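Local atomic coordinates of thrombomodulin (Homo sapiens, PDB entry 1DX5), a protein that serves as an endothelial cell receptor and as the cofactor with which thrombin activates protein C, starting an anticoagulant pathway. Residues Y24-A29 against E38-Q43; C63-G68 against F75-I80. All coordinates share one frame; numbering follows the deposited sequence.

Interaction 1: Y24-A29 against E38-Q43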
ATOM      1  N   TYR E  24      20.904   4.417 -39.969  1.00 22.72           N
ATOM      2  CA  TYR E  24      20.130   5.462 -39.326  1.00 19.51           C
ATOM      3  C   TYR E  24      20.128   5.239 -37.821  1.00 19.81           C
ATOM      4  O   TYR E  24      20.700   4.278 -37.304  1.00 18.45           O
ATOM      5  CB  TYR E  24      18.683   5.433 -39.822  1.00 13.60           C
ATOM      6  CG  TYR E  24      17.964   4.155 -39.468  1.00 16.69           C
ATOM      7  CD1 TYR E  24      17.222   4.054 -38.286  1.00 13.83           C
ATOM      8  CD2 TYR E  24      18.054   3.027 -40.293  1.00 19.23           C
ATOM      9  CE1 TYR E  24      16.591   2.870 -37.929  1.00 16.04           C
ATOM     10  CE2 TYR E  24      17.419   1.824 -39.942  1.00 21.70           C
ATOM     11  CZ  TYR E  24      16.693   1.760 -38.757  1.00 19.72           C
ATOM     12  OH  TYR E  24      16.074   0.589 -38.403  1.00 24.68           O
ATOM     13  N   LEU E  25      19.382   6.080 -37.130  1.00 17.64           N
ATOM     14  CA  LEU E  25      19.296   5.962 -35.707  1.00 14.34           C
ATOM     15  C   LEU E  25      17.942   6.479 -35.262  1.00 11.21           C
ATOM     16  O   LEU E  25      17.496   7.556 -35.673  1.00  8.91           O
ATOM     17  CB  LEU E  25      20.446   6.754 -35.084  1.00 18.17           C
ATOM     18  CG  LEU E  25      20.937   6.500 -33.662  1.00 20.72           C
ATOM     19  CD1 LEU E  25      19.957   7.113 -32.732  1.00 26.41           C
ATOM     20  CD2 LEU E  25      21.126   5.010 -33.383  1.00 11.59           C
ATOM     21  N   CYS E  26      17.262   5.662 -34.469  1.00 10.39           N
ATOM     22  CA  CYS E  26      15.975   6.032 -33.920  1.00  9.10           C
ATOM     23  C   CYS E  26      16.258   6.935 -32.720  1.00 10.40           C
ATOM     24  O   CYS E  26      17.040   6.568 -31.834  1.00 10.03           O
ATOM     25  CB  CYS E  26      15.233   4.790 -33.430  1.00 13.04           C
ATOM     26  SG  CYS E  26      14.532   3.753 -34.734  1.00 11.76           S
ATOM     27  N   VAL E  27      15.625   8.107 -32.704  1.00  8.72           N
ATOM     28  CA  VAL E  27      15.799   9.066 -31.625  1.00  7.76           C
ATOM     29  C   VAL E  27      14.460   9.438 -30.993  1.00 11.09           C
ATOM     30  O   VAL E  27      13.374   9.067 -31.490  1.00  6.32           O
ATOM     31  CB  VAL E  27      16.572  10.359 -32.096  1.00  7.27           C
ATOM     32  CG1 VAL E  27      18.055  10.010 -32.434  1.00  5.04           C
ATOM     33  CG2 VAL E  27      15.913  10.951 -33.337  1.00  5.64           C
ATOM     34  N   CYS E  28      14.552  10.180 -29.896  1.00  8.85           N
ATOM     35  CA  CYS E  28      13.381  10.579 -29.157  1.00 11.19           C
ATOM     36  C   CYS E  28      13.297  12.075 -28.946  1.00 11.78           C
ATOM     37  O   CYS E  28      14.178  12.825 -29.365  1.00 13.33           O
ATOM     38  CB  CYS E  28      13.380   9.849 -27.816  1.00  8.22           C
ATOM     39  SG  CYS E  28      13.587   8.057 -28.012  1.00 11.22           S
ATOM     40  N   ALA E  29      12.191  12.503 -28.347  1.00 12.48           N
ATOM     41  CA  ALA E  29      11.969  13.918 -28.041  1.00 11.50           C
ATOM     42  C   ALA E  29      12.872  14.296 -26.882  1.00  9.77           C
ATOM     43  O   ALA E  29      13.372  13.418 -26.169  1.00 10.96           O
ATOM     44  CB  ALA E  29      10.514  14.149 -27.653  1.00 10.34           C
ATOM     45  N   GLU E  38      15.533  -1.814 -26.216  1.00 21.51           N
ATOM     46  CA  GLU E  38      14.492  -1.567 -27.225  1.00 19.61           C
ATOM     47  C   GLU E  38      14.834  -0.242 -27.910  1.00 16.71           C
ATOM     48  O   GLU E  38      14.088   0.731 -27.790  1.00 13.28           O
ATOM     49  CB  GLU E  38      13.118  -1.447 -26.564  1.00 21.16           C
ATOM     50  CG  GLU E  38      12.471  -2.761 -26.200  1.00 31.41           C
ATOM     51  CD  GLU E  38      11.769  -3.462 -27.463  1.00 39.63           C
ATOM     52  OE1 GLU E  38      12.467  -4.188 -28.220  1.00 40.41           O
ATOM     53  OE2 GLU E  38      10.542  -3.243 -27.637  1.00 42.45           O
ATOM     54  N   PRO E  39      15.950  -0.206 -28.675  1.00 16.55           N
ATOM     55  CA  PRO E  39      16.449   0.980 -29.399  1.00 13.60           C
ATOM     56  C   PRO E  39      15.488   1.746 -30.293  1.00 13.63           C
ATOM     57  O   PRO E  39      15.694   2.934 -30.546  1.00 11.38           O
ATOM     58  CB  PRO E  39      17.663   0.448 -30.159  1.00 13.34           C
ATOM     59  CG  PRO E  39      17.377  -1.012 -30.281  1.00 20.50           C
ATOM     60  CD  PRO E  39      16.783  -1.382 -28.972  1.00 14.08           C
ATOM     61  N   HIS E  40      14.421   1.082 -30.730  1.00 14.71           N
ATOM     62  CA  HIS E  40      13.417   1.715 -31.575  1.00 15.08           C
ATOM     63  C   HIS E  40      12.354   2.386 -30.709  1.00 13.82           C
ATOM     64  O   HIS E  40      11.452   3.058 -31.218  1.00 13.19           O
ATOM     65  CB  HIS E  40      12.762   0.682 -32.508  1.00 18.17           C
ATOM     66  CG  HIS E  40      13.569   0.368 -33.730  1.00 24.24           C
ATOM     67  ND1 HIS E  40      14.757  -0.330 -33.684  1.00 30.18           N
ATOM     68  CD2 HIS E  40      13.351   0.645 -35.041  1.00 29.44           C
ATOM     69  CE1 HIS E  40      15.234  -0.471 -34.911  1.00 29.11           C
ATOM     70  NE2 HIS E  40      14.399   0.112 -35.752  1.00 27.63           N
ATOM     71  N   ARG E  41      12.473   2.207 -29.396  1.00 13.47           N
ATOM     72  CA  ARG E  41      11.518   2.795 -28.465  1.00 16.42           C
ATOM     73  C   ARG E  41      12.133   3.863 -27.552  1.00 14.89           C
ATOM     74  O   ARG E  41      13.359   3.963 -27.420  1.00  9.98           O
ATOM     75  CB  ARG E  41      10.793   1.702 -27.667  1.00 19.05           C
ATOM     76  CG  ARG E  41       9.770   0.933 -28.511  1.00 27.28           C
ATOM     77  CD  ARG E  41       9.055  -0.150 -27.711  1.00 35.42           C
ATOM     78  NE  ARG E  41       8.345   0.387 -26.551  1.00 41.31           N
ATOM     79  CZ  ARG E  41       8.498  -0.050 -25.303  1.00 43.07           C
ATOM     80  NH1 ARG E  41       9.337  -1.045 -25.030  1.00 44.40           N
ATOM     81  NH2 ARG E  41       7.830   0.534 -24.316  1.00 44.02           N
ATOM     82  N   CYS E  42      11.254   4.656 -26.943  1.00 11.08           N
ATOM     83  CA  CYS E  42      11.630   5.754 -26.067  1.00 10.99           C
ATOM     84  C   CYS E  42      11.103   5.658 -24.635  1.00 10.65           C
ATOM     85  O   CYS E  42       9.997   5.155 -24.388  1.00 10.27           O
ATOM     86  CB  CYS E  42      11.105   7.058 -26.655  1.00  9.36           C
ATOM     87  SG  CYS E  42      11.694   7.377 -28.333  1.00  9.84           S
ATOM     88  N   GLN E  43      11.893   6.185 -23.706  1.00  7.67           N
ATOM     89  CA  GLN E  43      11.519   6.230 -22.302  1.00 10.04           C
ATOM     90  C   GLN E  43      12.085   7.515 -21.722  1.00 10.26           C
ATOM     91  O   GLN E  43      13.180   7.946 -22.063  1.00 12.84           O
ATOM     92  CB  GLN E  43      12.029   5.006 -21.515  1.00  9.30           C
ATOM     93  CG  GLN E  43      13.543   4.888 -21.462  1.00 10.98           C
ATOM     94  CD  GLN E  43      14.042   3.586 -20.674  1.00 12.77           C
ATOM     95  OE1 GLN E  43      13.154   2.834 -20.254  1.00 12.05           O
ATOM     96  NE2 GLN E  43      15.341   3.362 -20.527  1.00  9.82           N
TER
HETATM   97  O   HOH W   1      18.305   4.145 -30.964  1.00 11.97           O
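Cys28 and Cys42 are joined through their sulfurs, SG to SG 2.0 Å, with a torsion about the S-S bond of -89°. In both cysteines SG lies beside the backbone N and anti to the carbonyl carbon, which turns the two sulfurs into the gap between the segments. Further back along 24-29, Cys26 meets His40. Cys26 SG sits over one face of the imidazole, displaced toward the rim, and comes within 3.3 Å of His40 CD2. From the centroid of the His40 ring the sulfur stands 27° off the normal. The imidazole edge is used by Tyr24, whose OH makes a hydrogen bond of 3.2 Å with His40 NE2, either group being a possible donor. The side chains of Tyr24 and His40 cross at about a right angle. With the Cys26 sulfur on a face and the Tyr24 hydroxyl at the edge, near the ring plane, the imidazole is held from two directions. A chi1 of 63°, with CG between the backbone N and the carbonyl carbon, carries the phenol to where its OH meets this edge. The pairing belongs to the EGF-like 4 module of thrombomodulin, in which Cys28-Cys42 ties the exit of the hairpin strand 24-27 to the strand 42-44 of the C-terminal hairpin. Around it, a water bridges the backbones by donating to Cys26 O and to Pro39 O, at 2.9 Å each. His40 is presented by a type I beta turn from Glu38 to Arg41, closed by Arg41 N to Glu38 O at 2.7 Å. One layer further out, Cys26 is bonded to Cys12 in a second disulfide, and Glu13 OE1 accepts a hydrogen bond from Cys42 N just after the turn.

Interaction 2: C63-G68 against F75-I80; sequences CECPEG and FICTDI. With CA (calcium ion), chain N.
Cys63 begins the contact by bringing its SG obliquely to the ring of Phe75, 3.6 Å from CD1; the same sulfur is bonded to Cys55. At Glu64 it is the backbone that takes part, its O lying 3.4 Å from Cys77 SG, while the side chain leaves the backbone away from 75-80 and its OE1 is hydrogen-bonded to a polar side chain on the chain of another protein in the assembly. Cys65 then makes the covalent link, SG to Cys77 SG at 2.0 Å with an S-S torsion of -91°. Each of these sulfurs lies beside its own backbone N, facing the other segment. Pro66 adds a looser apolar contact, its CD 4.3 Å from Cys77 SG. At Gly68 the backbones meet directly: Ile80 N donates to Gly68 O at 2.9 Å, a nearly straight bond with an N-H...O angle of 166°. The carbon chain of Ile80 lies along the same carbonyl group, with CB and CG1 both touching Gly68 O. The hydrogen bond holds the backbone N of Ile80, a residue whose carbonyl O binds the calcium ion at 2.4 Å. Beside it Asp79 reaches the ion with both carboxylate oxygens, OD2 being the more distant; with CG anti to the backbone N (chi1 178°), the group extends toward the metal, and Gly98 N donates to OD1. Glu82, Asn95, Leu96, Thr99 and a water complete the site. The Cys65-Cys77 link closes the C-terminal loop of EGF-like 5, and the calcium beyond it occupies the N-terminal site characteristic of calcium-binding EGF modules, here EGF-like 6.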
ATOM      1  N   CYS E  63       0.577   7.572 -15.601  1.00 17.44           N
ATOM      2  CA  CYS E  63       1.890   8.171 -15.754  1.00 13.78           C
ATOM      3  C   CYS E  63       3.078   7.286 -15.417  1.00 12.28           C
ATOM      4  O   CYS E  63       2.989   6.394 -14.575  1.00 11.16           O
ATOM      5  CB  CYS E  63       1.950   9.445 -14.921  1.00 12.05           C
ATOM      6  SG  CYS E  63       0.603  10.617 -15.272  1.00 17.01           S
ATOM      7  N   GLU E  64       4.209   7.592 -16.056  1.00  8.13           N
ATOM      8  CA  GLU E  64       5.470   6.869 -15.868  1.00 10.32           C
ATOM      9  C   GLU E  64       6.553   7.832 -15.382  1.00  8.55           C
ATOM     10  O   GLU E  64       6.538   9.018 -15.694  1.00  8.71           O
ATOM     11  CB  GLU E  64       5.962   6.259 -17.191  1.00 10.34           C
ATOM     12  CG  GLU E  64       4.946   5.437 -17.967  1.00 18.70           C
ATOM     13  CD  GLU E  64       4.529   4.072 -17.228  1.00 21.23           C
ATOM     14  OE1 GLU E  64       5.389   3.454 -16.554  1.00 22.11           O
ATOM     15  OE2 GLU E  64       3.353   3.672 -17.364  1.00 22.83           O
ATOM     16  N   CYS E  65       7.498   7.305 -14.619  1.00 11.49           N
ATOM     17  CA  CYS E  65       8.620   8.085 -14.111  1.00 11.64           C
ATOM     18  C   CYS E  65       9.842   7.228 -14.281  1.00  9.95           C
ATOM     19  O   CYS E  65       9.738   6.004 -14.234  1.00 10.59           O
ATOM     20  CB  CYS E  65       8.477   8.378 -12.613  1.00 10.05           C
ATOM     21  SG  CYS E  65       7.273   9.649 -12.186  1.00  8.91           S
ATOM     22  N   PRO E  66      11.021   7.850 -14.492  1.00 11.39           N
ATOM     23  CA  PRO E  66      12.235   7.039 -14.647  1.00  9.89           C
ATOM     24  C   PRO E  66      12.616   6.410 -13.307  1.00 11.67           C
ATOM     25  O   PRO E  66      12.026   6.737 -12.277  1.00 11.98           O
ATOM     26  CB  PRO E  66      13.275   8.055 -15.120  1.00  8.10           C
ATOM     27  CG  PRO E  66      12.766   9.358 -14.641  1.00  9.60           C
ATOM     28  CD  PRO E  66      11.284   9.267 -14.802  1.00  9.52           C
ATOM     29  N   GLU E  67      13.531   5.447 -13.333  1.00 14.12           N
ATOM     30  CA  GLU E  67      13.977   4.795 -12.103  1.00 13.89           C
ATOM     31  C   GLU E  67      14.575   5.871 -11.192  1.00 10.96           C
ATOM     32  O   GLU E  67      15.236   6.799 -11.682  1.00  7.79           O
ATOM     33  CB  GLU E  67      15.048   3.754 -12.425  1.00 18.08           C
ATOM     34  CG  GLU E  67      14.572   2.605 -13.303  1.00 25.34           C
ATOM     35  N   GLY E  68      14.332   5.757  -9.885  1.00  6.99           N
ATOM     36  CA  GLY E  68      14.862   6.728  -8.937  1.00  3.93           C
ATOM     37  C   GLY E  68      13.967   7.937  -8.730  1.00  7.40           C
ATOM     38  O   GLY E  68      14.299   8.840  -7.956  1.00  5.53           O
ATOM     39  N   PHE E  75       1.310  15.733 -11.339  1.00 12.27           N
ATOM     40  CA  PHE E  75       1.814  14.710 -12.258  1.00 13.20           C
ATOM     41  C   PHE E  75       3.274  14.976 -12.622  1.00 12.93           C
ATOM     42  O   PHE E  75       3.670  15.003 -13.795  1.00 12.54           O
ATOM     43  CB  PHE E  75       0.927  14.609 -13.504  1.00 15.53           C
ATOM     44  CG  PHE E  75      -0.506  14.266 -13.203  1.00 12.76           C
ATOM     45  CD1 PHE E  75      -0.874  12.968 -12.913  1.00 11.15           C
ATOM     46  CD2 PHE E  75      -1.482  15.254 -13.199  1.00 15.54           C
ATOM     47  CE1 PHE E  75      -2.199  12.652 -12.626  1.00 14.67           C
ATOM     48  CE2 PHE E  75      -2.809  14.951 -12.914  1.00 15.98           C
ATOM     49  CZ  PHE E  75      -3.165  13.649 -12.626  1.00 14.95           C
ATOM     50  N   ILE E  76       4.078  15.161 -11.583  1.00  9.50           N
ATOM     51  CA  ILE E  76       5.494  15.434 -11.755  1.00 12.97           C
ATOM     52  C   ILE E  76       6.310  14.341 -11.101  1.00  9.55           C
ATOM     53  O   ILE E  76       5.953  13.851 -10.046  1.00 12.39           O
ATOM     54  CB  ILE E  76       5.884  16.790 -11.116  1.00 13.90           C
ATOM     55  CG1 ILE E  76       5.062  17.907 -11.750  1.00 17.07           C
ATOM     56  CG2 ILE E  76       7.348  17.087 -11.364  1.00 16.54           C
ATOM     57  CD1 ILE E  76       5.214  19.226 -11.065  1.00 24.94           C
ATOM     58  N   CYS E  77       7.400  13.957 -11.744  1.00 10.80           N
ATOM     59  CA  CYS E  77       8.284  12.940 -11.210  1.00 10.18           C
ATOM     60  C   CYS E  77       9.347  13.654 -10.395  1.00 10.37           C
ATOM     61  O   CYS E  77      10.072  14.502 -10.913  1.00 12.53           O
ATOM     62  CB  CYS E  77       8.943  12.177 -12.354  1.00 11.60           C
ATOM     63  SG  CYS E  77       7.783  11.224 -13.370  1.00 13.12           S
ATOM     64  N   THR E  78       9.440  13.311  -9.120  1.00 13.08           N
ATOM     65  CA  THR E  78      10.417  13.937  -8.239  1.00 10.92           C
ATOM     66  C   THR E  78      11.464  12.904  -7.783  1.00 10.60           C
ATOM     67  O   THR E  78      11.167  11.715  -7.644  1.00  8.51           O
ATOM     68  CB  THR E  78       9.719  14.629  -7.036  1.00 10.24           C
ATOM     69  OG1 THR E  78      10.693  15.329  -6.247  1.00 18.25           O
ATOM     70  CG2 THR E  78       9.037  13.614  -6.165  1.00 15.24           C
ATOM     71  N   ASP E  79      12.695  13.358  -7.591  1.00  8.33           N
ATOM     72  CA  ASP E  79      13.782  12.476  -7.188  1.00  8.64           C
ATOM     73  C   ASP E  79      13.627  11.876  -5.790  1.00  9.70           C
ATOM     74  O   ASP E  79      13.202  12.547  -4.847  1.00  7.95           O
ATOM     75  CB  ASP E  79      15.111  13.231  -7.279  1.00  7.58           C
ATOM     76  CG  ASP E  79      16.368  12.345  -6.801  1.00 13.60           C
ATOM     77  OD1 ASP E  79      16.613  11.257  -7.372  1.00 18.27           O
ATOM     78  OD2 ASP E  79      17.057  12.775  -5.863  1.00 13.18           O
ATOM     79  N   ILE E  80      13.923  10.585  -5.691  1.00  8.82           N
ATOM     80  CA  ILE E  80      13.899   9.887  -4.414  1.00 10.15           C
ATOM     81  C   ILE E  80      15.292  10.112  -3.790  1.00  9.47           C
ATOM     82  O   ILE E  80      16.309   9.827  -4.416  1.00 11.12           O
ATOM     83  CB  ILE E  80      13.672   8.373  -4.594  1.00  7.98           C
ATOM     84  CG1 ILE E  80      12.307   8.118  -5.225  1.00  5.54           C
ATOM     85  CG2 ILE E  80      13.732   7.661  -3.222  1.00 12.24           C
ATOM     86  CD1 ILE E  80      12.044   6.651  -5.572  1.00  4.79           C
TER
HETATM   87 CA    CA N 502      18.137  10.121  -5.904  1.00  8.54          CA
HETATM   88  O   HOH W   2      17.030   8.449  -7.266  1.00 14.51           O

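Overall arrangement
The two contacts follow one another along the chain, interaction 1 closing at residue 43 before interaction 2 opens at residue 63. Their centres are 20 Å apart, on opposite sides of the chain's centre, and their nearest atoms remain about 7 Å from each other. They share no sheet: strands 24-27 and 42-44 belong to two separate two-stranded sheets of EGF-like 4, whereas strands 63-64 and 76-79 lie in the four-stranded antiparallel sheet of EGF-like 5. Strand 42-44 runs on from interaction 1, and its Met44 touches Pro66 and Cys77 of interaction 2. Each contact holds the last disulfide of its module, and interaction 2 leads on into the calcium-bound EGF-like 6.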